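Local coordinates for Aureochrome1-like protein (Ochromonas danica, PDB 6I20), which probably serves as a blue-light sensor, binding flavin mononucleotide in a LOV-type PAS domain, at residues A101-D104 / N108-N111; Y5-A10 / N111-Q116; Q35-L40 / R51-L56. All blocks are in the same frame, centred on the assembly; numbering follows the deposited sequence.

Contact 1 of 3, residues A101-D104 / N108-N111; sequences ALRD and NVVN
Asp104 and Asn108 clasp each other across the turn of a beta hairpin, the antiparallel pair 92-103 and 109-119 of the PAS sheet. Their side chains meet with carboxylate and amide planes 78° apart. Asn108 ND2 reaches Asp104 OD2 on its syn lone pair at 3.0 Å, with that oxygen lying in the amide plane. The other oxygen, OD1, takes the backbone N of Asn108 at 2.9 Å from well above the carboxylate plane and is also hydrogen-bonded to Glu106 N, within the turn. The Asp104 group reaches these donors because CG sits between the backbone N and the carbonyl carbon (chi1 73°).

Farther along, Leu102 faces both Val110 and Asn111, a classic beta bulge. Its O accepts from Val110 N at 2.9 Å and, weakly, from Asn111 N, while Leu102 N donates to Asn111 O at 2.8 Å. On one face of the sheet the extended Arg103 lays its guanidinium over Val109, and NH1 is hydrogen-bonded to Gly107 O in the turn. Val109 CG2 lies under a face of that flat group, 3.7 Å from Arg103 NH1, and also touches Ala101 CB at 3.8 Å.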
loop_
_atom_site.group_PDB
_atom_site.type_symbol
_atom_site.label_atom_id
_atom_site.label_comp_id
_atom_site.label_asym_id
_atom_site.label_seq_id
_atom_site.Cartn_x
_atom_site.Cartn_y
_atom_site.Cartn_z
ATOM N N ALA A 101 -4.361 2.210 9.692
ATOM C CA ALA A 101 -4.017 3.437 10.386
ATOM C C ALA A 101 -2.938 3.197 11.437
ATOM O O ALA A 101 -2.992 2.207 12.178
ATOM C CB ALA A 101 -5.231 4.027 11.046
ATOM N N LEU A 102 -1.992 4.116 11.507
ATOM C CA LEU A 102 -1.003 4.220 12.587
ATOM C C LEU A 102 -1.412 5.393 13.449
ATOM O O LEU A 102 -1.477 6.530 12.979
ATOM C CB LEU A 102 0.388 4.387 12.005
ATOM C CG LEU A 102 0.895 3.263 11.097
ATOM C CD1 LEU A 102 2.173 3.666 10.394
ATOM C CD2 LEU A 102 1.097 2.003 11.849
ATOM N N ARG A 103 -1.689 5.149 14.719
ATOM C CA ARG A 103 -2.309 6.101 15.600
ATOM C C ARG A 103 -1.378 6.583 16.688
ATOM O O ARG A 103 -0.442 5.850 17.113
ATOM C CB ARG A 103 -3.552 5.502 16.266
ATOM C CG ARG A 103 -4.633 5.108 15.312
ATOM C CD ARG A 103 -5.818 4.465 15.994
ATOM N NE ARG A 103 -6.746 4.019 14.966
ATOM C CZ ARG A 103 -7.710 4.756 14.414
ATOM N NH1 ARG A 103 -7.978 5.987 14.821
ATOM N NH2 ARG A 103 -8.454 4.236 13.433
ATOM N N ASP A 104 -1.642 7.784 17.170
ATOM C CA ASP A 104 -0.971 8.315 18.367
ATOM C C ASP A 104 -1.686 7.844 19.660
ATOM O O ASP A 104 -2.684 7.123 19.630
ATOM C CB ASP A 104 -0.789 9.825 18.253
ATOM C CG ASP A 104 -2.075 10.613 18.420
ATOM O OD1 ASP A 104 -3.115 10.112 18.870
ATOM O OD2 ASP A 104 -2.015 11.849 18.107
ATOM N N ASN A 108 -5.525 9.510 17.353
ATOM C CA ASN A 108 -5.557 10.205 16.062
ATOM C C ASN A 108 -4.799 9.391 15.061
ATOM O O ASN A 108 -3.723 8.856 15.353
ATOM C CB ASN A 108 -4.885 11.571 16.188
ATOM C CG ASN A 108 -5.567 12.456 17.181
ATOM O OD1 ASN A 108 -6.764 12.780 17.035
ATOM N ND2 ASN A 108 -4.836 12.862 18.233
ATOM N N VAL A 109 -5.276 9.353 13.815
ATOM C CA VAL A 109 -4.499 8.791 12.719
ATOM C C VAL A 109 -3.362 9.765 12.409
ATOM O O VAL A 109 -3.595 10.940 12.058
ATOM C CB VAL A 109 -5.370 8.528 11.475
ATOM C CG1 VAL A 109 -4.520 8.039 10.331
ATOM C CG2 VAL A 109 -6.479 7.559 11.845
ATOM N N VAL A 110 -2.130 9.284 12.462
ATOM C CA VAL A 110 -0.961 10.089 12.145
ATOM C C VAL A 110 -0.426 9.689 10.784
ATOM O O VAL A 110 0.009 10.548 9.990
ATOM C CB VAL A 110 0.135 9.964 13.236
ATOM C CG1 VAL A 110 1.342 10.822 12.907
ATOM C CG2 VAL A 110 -0.412 10.441 14.566
ATOM N N ASN A 111 -0.418 8.421 10.471
ATOM C CA ASN A 111 0.097 7.914 9.203
ATOM C C ASN A 111 -0.742 6.717 8.786
ATOM O O ASN A 111 -1.468 6.131 9.614
ATOM C CB ASN A 111 1.576 7.473 9.299
ATOM C CG ASN A 111 2.541 8.624 9.492
ATOM O OD1 ASN A 111 3.084 8.821 10.596
ATOM N ND2 ASN A 111 2.811 9.388 8.429
#

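Contact 2 of 3, residues Y5-A10 / N111-Q116; sequences YSLVKA and NYLGVQ. With FMN (flavin mononucleotide), chain E.
The PAS sheet that holds the flavin is covered on its other face by the N-terminal helix 6-13, and here Tyr5 and Leu7 meet Asn111 and Leu113 of strand 109-119. Asn111 and Leu113 turn toward the helix, while Tyr112, the backbone of Leu113 and Gly114, and Gln116 line the flavin side, so one strand serves both sides.

Two points of touch make the helix contact. Tyr5, the N-cap residue, donates its hydroxyl to Asn111 OD1 at 2.7 Å. The bond lies in the carbonyl plane on a lone pair, with a C=O...O angle of 132°. The oxygen also lies at the edge of the phenol, near its plane, and the ring stands almost perpendicular to the amide. Asn111 ND2 is hydrogen-bonded to Ser21 O, so both ends of the amide are held and its rotation is fixed. In the first turn of the helix, Leu7 and Leu113 cross at about a right angle, methyl against methyl: Leu7 CD2 is 3.6 Å from Leu113 CD2. In Leu7, CG stands opposite the backbone N (chi1 177°), which carries its branch down to the strand. Val8 and Leu113 both rest on Ile20 of the neighbouring strand 18-21.

On the flavin side, the backbone passes close to the dimethylbenzene end of the ring system, with Gly114 N 3.5 Å from FMN C7M. Farther along the strand Gln116, bent at chi2, presents its amide to the N5 and O4 side of the isoalloxazine. In LOV domains the glutamine at this place is thought to relay changes at the flavin into the sheet. Here Gln116 NE2 donates to FMN O4 at 3.0 Å and only weakly to FMN N5, at 3.4 Å.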
loop_
_atom_site.group_PDB
_atom_site.type_symbol
_atom_site.label_atom_id
_atom_site.label_comp_id
_atom_site.label_asym_id
_atom_site.label_seq_id
_atom_site.Cartn_x
_atom_site.Cartn_y
_atom_site.Cartn_z
ATOM N N TYR A 5 7.303 3.857 14.852
ATOM C CA TYR A 5 6.374 2.729 14.946
ATOM C C TYR A 5 7.140 1.410 14.946
ATOM O O TYR A 5 7.873 1.101 14.001
ATOM C CB TYR A 5 5.463 2.751 13.739
ATOM C CG TYR A 5 4.736 4.070 13.556
ATOM C CD1 TYR A 5 3.695 4.436 14.370
ATOM C CD2 TYR A 5 5.106 4.934 12.542
ATOM C CE1 TYR A 5 3.033 5.651 14.228
ATOM C CE2 TYR A 5 4.434 6.142 12.375
ATOM C CZ TYR A 5 3.388 6.475 13.187
ATOM O OH TYR A 5 2.706 7.682 13.047
ATOM N N SER A 6 6.986 0.636 16.013
ATOM C CA SER A 6 7.718 -0.636 16.032
ATOM C C SER A 6 7.233 -1.612 14.944
ATOM O O SER A 6 8.026 -2.409 14.470
ATOM C CB SER A 6 7.672 -1.260 17.412
ATOM O OG SER A 6 6.342 -1.293 17.763
ATOM N N LEU A 7 5.992 -1.491 14.471
ATOM C CA LEU A 7 5.575 -2.348 13.384
ATOM C C LEU A 7 6.334 -2.030 12.103
ATOM O O LEU A 7 6.704 -2.915 11.346
ATOM C CB LEU A 7 4.046 -2.263 13.186
ATOM C CG LEU A 7 3.500 -3.055 12.029
ATOM C CD1 LEU A 7 3.836 -4.518 12.087
ATOM C CD2 LEU A 7 1.989 -2.810 12.019
ATOM N N VAL A 8 6.599 -0.737 11.889
ATOM C CA VAL A 8 7.387 -0.326 10.750
ATOM C C VAL A 8 8.841 -0.829 10.848
ATOM O O VAL A 8 9.401 -1.371 9.888
ATOM C CB VAL A 8 7.370 1.182 10.604
ATOM C CG1 VAL A 8 8.352 1.657 9.519
ATOM C CG2 VAL A 8 5.960 1.641 10.215
ATOM N N LYS A 9 9.427 -0.675 12.050
ATOM C CA LYS A 9 10.776 -1.179 12.245
ATOM C C LYS A 9 10.851 -2.677 12.023
ATOM O O LYS A 9 11.805 -3.197 11.454
ATOM C CB LYS A 9 11.312 -0.815 13.592
ATOM C CG LYS A 9 11.585 0.656 13.750
ATOM C CD LYS A 9 12.342 0.949 15.018
ATOM C CE LYS A 9 11.416 1.308 16.136
ATOM N NZ LYS A 9 12.200 1.955 17.226
ATOM N N ALA A 10 9.832 -3.408 12.490
ATOM C CA ALA A 10 9.811 -4.842 12.267
ATOM C C ALA A 10 9.785 -5.230 10.798
ATOM O O ALA A 10 10.499 -6.110 10.369
ATOM C CB ALA A 10 8.603 -5.451 12.969
ATOM N N ASN A 111 -0.418 8.421 10.471
ATOM C CA ASN A 111 0.097 7.914 9.203
ATOM C C ASN A 111 -0.742 6.717 8.786
ATOM O O ASN A 111 -1.468 6.131 9.614
ATOM C CB ASN A 111 1.576 7.473 9.299
ATOM C CG ASN A 111 2.541 8.624 9.492
ATOM O OD1 ASN A 111 3.084 8.821 10.596
ATOM N ND2 ASN A 111 2.811 9.388 8.429
ATOM N N TYR A 112 -0.625 6.308 7.515
ATOM C CA TYR A 112 -1.117 5.006 7.104
ATOM C C TYR A 112 0.026 4.109 6.686
ATOM O O TYR A 112 1.019 4.575 6.111
ATOM C CB TYR A 112 -2.090 5.122 5.917
ATOM C CG TYR A 112 -3.369 5.816 6.279
ATOM C CD1 TYR A 112 -4.381 5.153 6.939
ATOM C CD2 TYR A 112 -3.596 7.131 5.929
ATOM C CE1 TYR A 112 -5.548 5.802 7.291
ATOM C CE2 TYR A 112 -4.772 7.775 6.273
ATOM C CZ TYR A 112 -5.743 7.128 6.965
ATOM O OH TYR A 112 -6.909 7.799 7.305
ATOM N N LEU A 113 -0.122 2.824 7.011
ATOM C CA LEU A 113 0.785 1.789 6.600
ATOM C C LEU A 113 0.136 1.009 5.478
ATOM O O LEU A 113 -1.025 0.627 5.598
ATOM C CB LEU A 113 1.031 0.837 7.788
ATOM C CG LEU A 113 1.817 -0.435 7.508
ATOM C CD1 LEU A 113 3.225 -0.102 7.089
ATOM C CD2 LEU A 113 1.798 -1.332 8.742
ATOM N N GLY A 114 0.902 0.727 4.423
ATOM C CA GLY A 114 0.425 -0.164 3.374
ATOM C C GLY A 114 1.456 -1.231 3.126
ATOM O O GLY A 114 2.638 -0.933 2.963
ATOM N N VAL A 115 1.031 -2.485 3.178
ATOM C CA VAL A 115 1.914 -3.626 2.978
ATOM C C VAL A 115 1.470 -4.387 1.745
ATOM O O VAL A 115 0.302 -4.793 1.662
ATOM C CB VAL A 115 1.908 -4.563 4.223
ATOM C CG1 VAL A 115 2.805 -5.784 3.979
ATOM C CG2 VAL A 115 2.288 -3.792 5.499
ATOM N N GLN A 116 2.382 -4.588 0.797
ATOM C CA GLN A 116 2.066 -5.207 -0.482
ATOM C C GLN A 116 2.633 -6.621 -0.518
ATOM O O GLN A 116 3.786 -6.849 -0.199
ATOM C CB GLN A 116 2.679 -4.409 -1.636
ATOM C CG GLN A 116 2.145 -3.001 -1.748
ATOM C CD GLN A 116 2.760 -1.955 -0.849
ATOM O OE1 GLN A 116 3.814 -2.166 -0.219
ATOM N NE2 GLN A 116 2.116 -0.749 -0.804
HETATM N N1 FMN E . -2.998 1.434 -4.196
HETATM C C2 FMN E . -2.477 0.475 -4.993
HETATM O O2 FMN E . -3.033 0.258 -6.095
HETATM N N3 FMN E . -1.376 -0.245 -4.669
HETATM C C4 FMN E . -0.721 -0.068 -3.482
HETATM O O4 FMN E . 0.257 -0.807 -3.187
HETATM C C4A FMN E . -1.208 0.954 -2.618
HETATM N N5 FMN E . -0.581 1.198 -1.424
HETATM C C5A FMN E . -1.135 2.120 -0.599
HETATM C C6 FMN E . -0.536 2.388 0.651
HETATM C C7 FMN E . -1.048 3.300 1.513
HETATM C C7M FMN E . -0.385 3.542 2.888
HETATM C C8 FMN E . -2.232 4.040 1.174
HETATM C C8M FMN E . -2.816 5.038 2.122
HETATM C C9 FMN E . -2.833 3.802 -0.038
HETATM C C9A FMN E . -2.345 2.854 -0.926
HETATM N N10 FMN E . -2.932 2.656 -2.202
HETATM C C10 FMN E . -2.414 1.679 -3.002
HETATM C "C1'" FMN E . -4.198 3.286 -2.558
HETATM C "C2'" FMN E . -4.099 4.648 -3.252
HETATM O "O2'" FMN E . -2.987 5.364 -2.693
HETATM C "C3'" FMN E . -5.377 5.433 -3.005
HETATM O "O3'" FMN E . -5.665 5.550 -1.601
HETATM C "C4'" FMN E . -6.603 4.889 -3.704
HETATM O "O4'" FMN E . -6.288 4.740 -5.099
HETATM C "C5'" FMN E . -7.802 5.887 -3.575
HETATM O "O5'" FMN E . -7.326 7.271 -3.679
HETATM P P FMN E . -8.393 8.368 -4.185
HETATM O O1P FMN E . -7.656 9.646 -4.286
HETATM O O2P FMN E . -8.906 7.884 -5.478
HETATM O O3P FMN E . -9.458 8.354 -3.096
#

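Contact 3 of 3, residues Q35-L40 / R51-L56; sequences QGFLTL and RNCRFL. With FMN (flavin mononucleotide), chain E; EDO (1,2-ethanediol), chain G.
Asn52 OD1 is gripped by two donors: the FMN ribityl hydroxyl O2', at 2.8 Å, and the backbone N of Arg54, at 2.9 Å. The second bond closes an Asx turn at the start of the NCRFL motif, the signature of LOV domains within the PAS fold. The same oxygen lies over the centre of one face of the Arg54 guanidinium, while Asn52 ND2 is hydrogen-bonded to Asp27 O, which fixes the amide from its other end. Arg54, bent at chi3 (68°), brings NH2 to the FMN phosphate oxygen O1P at 2.7 Å. The phosphate thus meets the edge of the guanidinium, and Arg54 NH1 makes a salt bridge with Asp27.

Cys53 carries two modelled conformers. In the one described here its sulfur makes an oblique sulfur-aromatic contact with Phe37 and lies 3.6 Å, SG to C4A, from the flavin; both hold for this conformer alone and are uncertain for the other. LOV cysteines of this motif form a light-driven adduct with flavin C4A, and the position of Cys53 is consistent with that role.

Helix 35-41 joins this flavin-binding segment through one side chain. Phe37, whose CG is trans to the backbone N (chi1 178°), points its ring straight at the short 3-10 segment 53-56, so that its outer carbons do the touching. Phe37 CE1 meets Leu56 CD1 at 3.8 Å, the two side chains coming from opposite directions. Phe55 CZ arrives at the edge of the Phe37 ring, and the Phe55 ring itself packs edge-to-face with Tyr43. Val48 also touches both phenylalanines. These apolar groups form a buried layer behind the flavin site, and Leu56 CD1 reaches on to FMN O4, at 3.6 Å.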
loop_
_atom_site.group_PDB
_atom_site.type_symbol
_atom_site.label_atom_id
_atom_site.label_comp_id
_atom_site.label_asym_id
_atom_site.label_seq_id
_atom_site.Cartn_x
_atom_site.Cartn_y
_atom_site.Cartn_z
ATOM N N GLN A 35 12.815 -0.924 0.750
ATOM C CA GLN A 35 13.538 -1.505 -0.358
ATOM C C GLN A 35 12.736 -2.542 -1.106
ATOM O O GLN A 35 12.782 -2.598 -2.319
ATOM C CB GLN A 35 14.898 -2.092 0.100
ATOM C CG GLN A 35 15.695 -2.691 -1.058
ATOM C CD GLN A 35 16.076 -1.659 -2.089
ATOM O OE1 GLN A 35 16.787 -0.703 -1.742
ATOM N NE2 GLN A 35 15.577 -1.799 -3.345
ATOM N N GLY A 36 11.992 -3.358 -0.378
ATOM C CA GLY A 36 11.183 -4.396 -0.995
ATOM C C GLY A 36 10.138 -3.808 -1.925
ATOM O O GLY A 36 9.876 -4.368 -2.988
ATOM N N PHE A 37 9.502 -2.726 -1.498
ATOM C CA PHE A 37 8.528 -2.027 -2.355
ATOM C C PHE A 37 9.186 -1.536 -3.638
ATOM O O PHE A 37 8.636 -1.671 -4.745
ATOM C CB PHE A 37 7.902 -0.862 -1.620
ATOM C CG PHE A 37 6.922 -0.061 -2.430
ATOM C CD1 PHE A 37 5.587 -0.434 -2.495
ATOM C CD2 PHE A 37 7.323 1.077 -3.093
ATOM C CE1 PHE A 37 4.673 0.300 -3.229
ATOM C CE2 PHE A 37 6.396 1.809 -3.827
ATOM C CZ PHE A 37 5.084 1.440 -3.888
ATOM N N LEU A 38 10.370 -0.979 -3.517
ATOM C CA LEU A 38 11.103 -0.475 -4.686
ATOM C C LEU A 38 11.419 -1.609 -5.635
ATOM O O LEU A 38 11.291 -1.467 -6.852
ATOM C CB LEU A 38 12.358 0.277 -4.266
ATOM C CG LEU A 38 12.175 1.414 -3.279
ATOM C CD1 LEU A 38 13.525 1.982 -2.889
ATOM C CD2 LEU A 38 11.221 2.489 -3.777
ATOM N N THR A 39 11.891 -2.736 -5.110
ATOM C CA THR A 39 12.233 -3.867 -5.950
ATOM C C THR A 39 11.006 -4.469 -6.624
ATOM O O THR A 39 11.051 -4.770 -7.828
ATOM C CB THR A 39 12.978 -4.916 -5.156
ATOM O OG1 THR A 39 14.159 -4.283 -4.648
ATOM C CG2 THR A 39 13.358 -6.110 -6.028
ATOM N N LEU A 40 9.924 -4.580 -5.877
ATOM C CA LEU A 40 8.659 -5.127 -6.407
ATOM C C LEU A 40 8.149 -4.281 -7.566
ATOM O O LEU A 40 7.740 -4.812 -8.585
ATOM C CB LEU A 40 7.601 -5.158 -5.303
ATOM C CG LEU A 40 6.161 -5.443 -5.723
ATOM C CD1 LEU A 40 6.078 -6.857 -6.292
ATOM C CD2 LEU A 40 5.245 -5.250 -4.512
ATOM N N ARG A 51 4.555 11.065 -3.659
ATOM C CA ARG A 51 3.523 10.635 -4.587
ATOM C C ARG A 51 2.476 9.773 -3.886
ATOM O O ARG A 51 2.802 9.006 -2.988
ATOM C CB ARG A 51 4.156 9.812 -5.727
ATOM C CG ARG A 51 5.244 10.579 -6.478
ATOM C CD ARG A 51 4.618 11.595 -7.423
ATOM N NE ARG A 51 3.519 11.040 -8.192
ATOM C CZ ARG A 51 3.617 10.318 -9.317
ATOM N NH1 ARG A 51 2.536 9.845 -9.835
ATOM N NH2 ARG A 51 4.774 10.104 -9.937
ATOM N N ASN A 52 1.214 9.914 -4.271
ATOM C CA ASN A 52 0.168 8.978 -3.881
ATOM C C ASN A 52 0.401 7.649 -4.593
ATOM O O ASN A 52 0.729 7.626 -5.790
ATOM C CB ASN A 52 -1.201 9.551 -4.250
ATOM C CG ASN A 52 -2.329 8.691 -3.762
ATOM O OD1 ASN A 52 -2.594 7.647 -4.342
ATOM N ND2 ASN A 52 -2.982 9.123 -2.679
ATOM N N CYS A 53 0.166 6.544 -3.897
ATOM C CA CYS A 53 0.444 5.200 -4.421
ATOM C C CYS A 53 -0.454 4.737 -5.623
ATOM O O CYS A 53 -0.190 3.697 -6.223
ATOM C CB CYS A 53 0.436 4.184 -3.249
ATOM S SG CYS A 53 1.719 2.933 -3.315
ATOM N N ARG A 54 -1.440 5.558 -6.008
ATOM C CA ARG A 54 -2.274 5.212 -7.131
ATOM C C ARG A 54 -1.492 5.087 -8.424
ATOM O O ARG A 54 -2.044 4.600 -9.415
ATOM C CB ARG A 54 -3.428 6.191 -7.301
ATOM C CG ARG A 54 -3.047 7.510 -7.918
ATOM C CD ARG A 54 -4.256 8.386 -8.206
ATOM N NE ARG A 54 -4.923 8.857 -7.017
ATOM C CZ ARG A 54 -4.532 9.901 -6.296
ATOM N NH1 ARG A 54 -3.486 10.637 -6.639
ATOM N NH2 ARG A 54 -5.208 10.219 -5.196
ATOM N N PHE A 55 -0.255 5.571 -8.489
ATOM C CA PHE A 55 0.571 5.355 -9.681
ATOM C C PHE A 55 0.783 3.897 -10.071
ATOM O O PHE A 55 1.196 3.579 -11.184
ATOM C CB PHE A 55 1.927 6.113 -9.628
ATOM C CG PHE A 55 2.877 5.618 -8.557
ATOM C CD1 PHE A 55 3.646 4.487 -8.760
ATOM C CD2 PHE A 55 3.003 6.293 -7.349
ATOM C CE1 PHE A 55 4.503 4.044 -7.775
ATOM C CE2 PHE A 55 3.848 5.826 -6.355
ATOM C CZ PHE A 55 4.576 4.688 -6.556
ATOM N N LEU A 56 0.509 3.010 -9.116
ATOM C CA LEU A 56 0.555 1.552 -9.379
ATOM C C LEU A 56 -0.644 1.010 -10.121
ATOM O O LEU A 56 -0.641 -0.133 -10.554
ATOM C CB LEU A 56 0.773 0.787 -8.078
ATOM C CG LEU A 56 2.081 1.033 -7.365
ATOM C CD1 LEU A 56 2.120 0.221 -6.071
ATOM C CD2 LEU A 56 3.291 0.685 -8.224
HETATM N N1 FMN E . -2.998 1.434 -4.196
HETATM C C2 FMN E . -2.477 0.475 -4.993
HETATM O O2 FMN E . -3.033 0.258 -6.095
HETATM N N3 FMN E . -1.376 -0.245 -4.669
HETATM C C4 FMN E . -0.721 -0.068 -3.482
HETATM O O4 FMN E . 0.257 -0.807 -3.187
HETATM C C4A FMN E . -1.208 0.954 -2.618
HETATM N N5 FMN E . -0.581 1.198 -1.424
HETATM C C5A FMN E . -1.135 2.120 -0.599
HETATM C C6 FMN E . -0.536 2.388 0.651
HETATM C C7 FMN E . -1.048 3.300 1.513
HETATM C C7M FMN E . -0.385 3.542 2.888
HETATM C C8 FMN E . -2.232 4.040 1.174
HETATM C C8M FMN E . -2.816 5.038 2.122
HETATM C C9 FMN E . -2.833 3.802 -0.038
HETATM C C9A FMN E . -2.345 2.854 -0.926
HETATM N N10 FMN E . -2.932 2.656 -2.202
HETATM C C10 FMN E . -2.414 1.679 -3.002
HETATM C "C1'" FMN E . -4.198 3.286 -2.558
HETATM C "C2'" FMN E . -4.099 4.648 -3.252
HETATM O "O2'" FMN E . -2.987 5.364 -2.693
HETATM C "C3'" FMN E . -5.377 5.433 -3.005
HETATM O "O3'" FMN E . -5.665 5.550 -1.601
HETATM C "C4'" FMN E . -6.603 4.889 -3.704
HETATM O "O4'" FMN E . -6.288 4.740 -5.099
HETATM C "C5'" FMN E . -7.802 5.887 -3.575
HETATM O "O5'" FMN E . -7.326 7.271 -3.679
HETATM P P FMN E . -8.393 8.368 -4.185
HETATM O O1P FMN E . -7.656 9.646 -4.286
HETATM O O2P FMN E . -8.906 7.884 -5.478
HETATM O O3P FMN E . -9.458 8.354 -3.096
HETATM C C1 EDO G . 16.267 -5.840 -3.364
HETATM O O1 EDO G . 17.560 -6.302 -2.948
HETATM C C2 EDO G . 15.197 -6.817 -2.894
HETATM O O2 EDO G . 14.232 -6.185 -2.043
#

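In the fold
The three contacts share one PAS chain. Contacts 1 and 2 share Asn111 and strand 109-119, and their centres lie 11 Å apart; Tyr5 of contact 2 packs on Leu102 and Val110 of contact 1. Farther along the same strand, contact 2 meets contact 3, with centres 14 Å apart, where Gln116 packs against Phe37 and Leu40 and both contacts touch FMN. Contacts 1 and 3 are separate, about 11 Å between nearest atoms. In sequence, contact 3 precedes contact 1, and contact 2 encloses contact 3 and ends where contact 1 also ends. Strand 109-119 thus connects flavin pocket, N-terminal helix and hairpin; as in other LOV domains, a flavin signal could pass through this sheet.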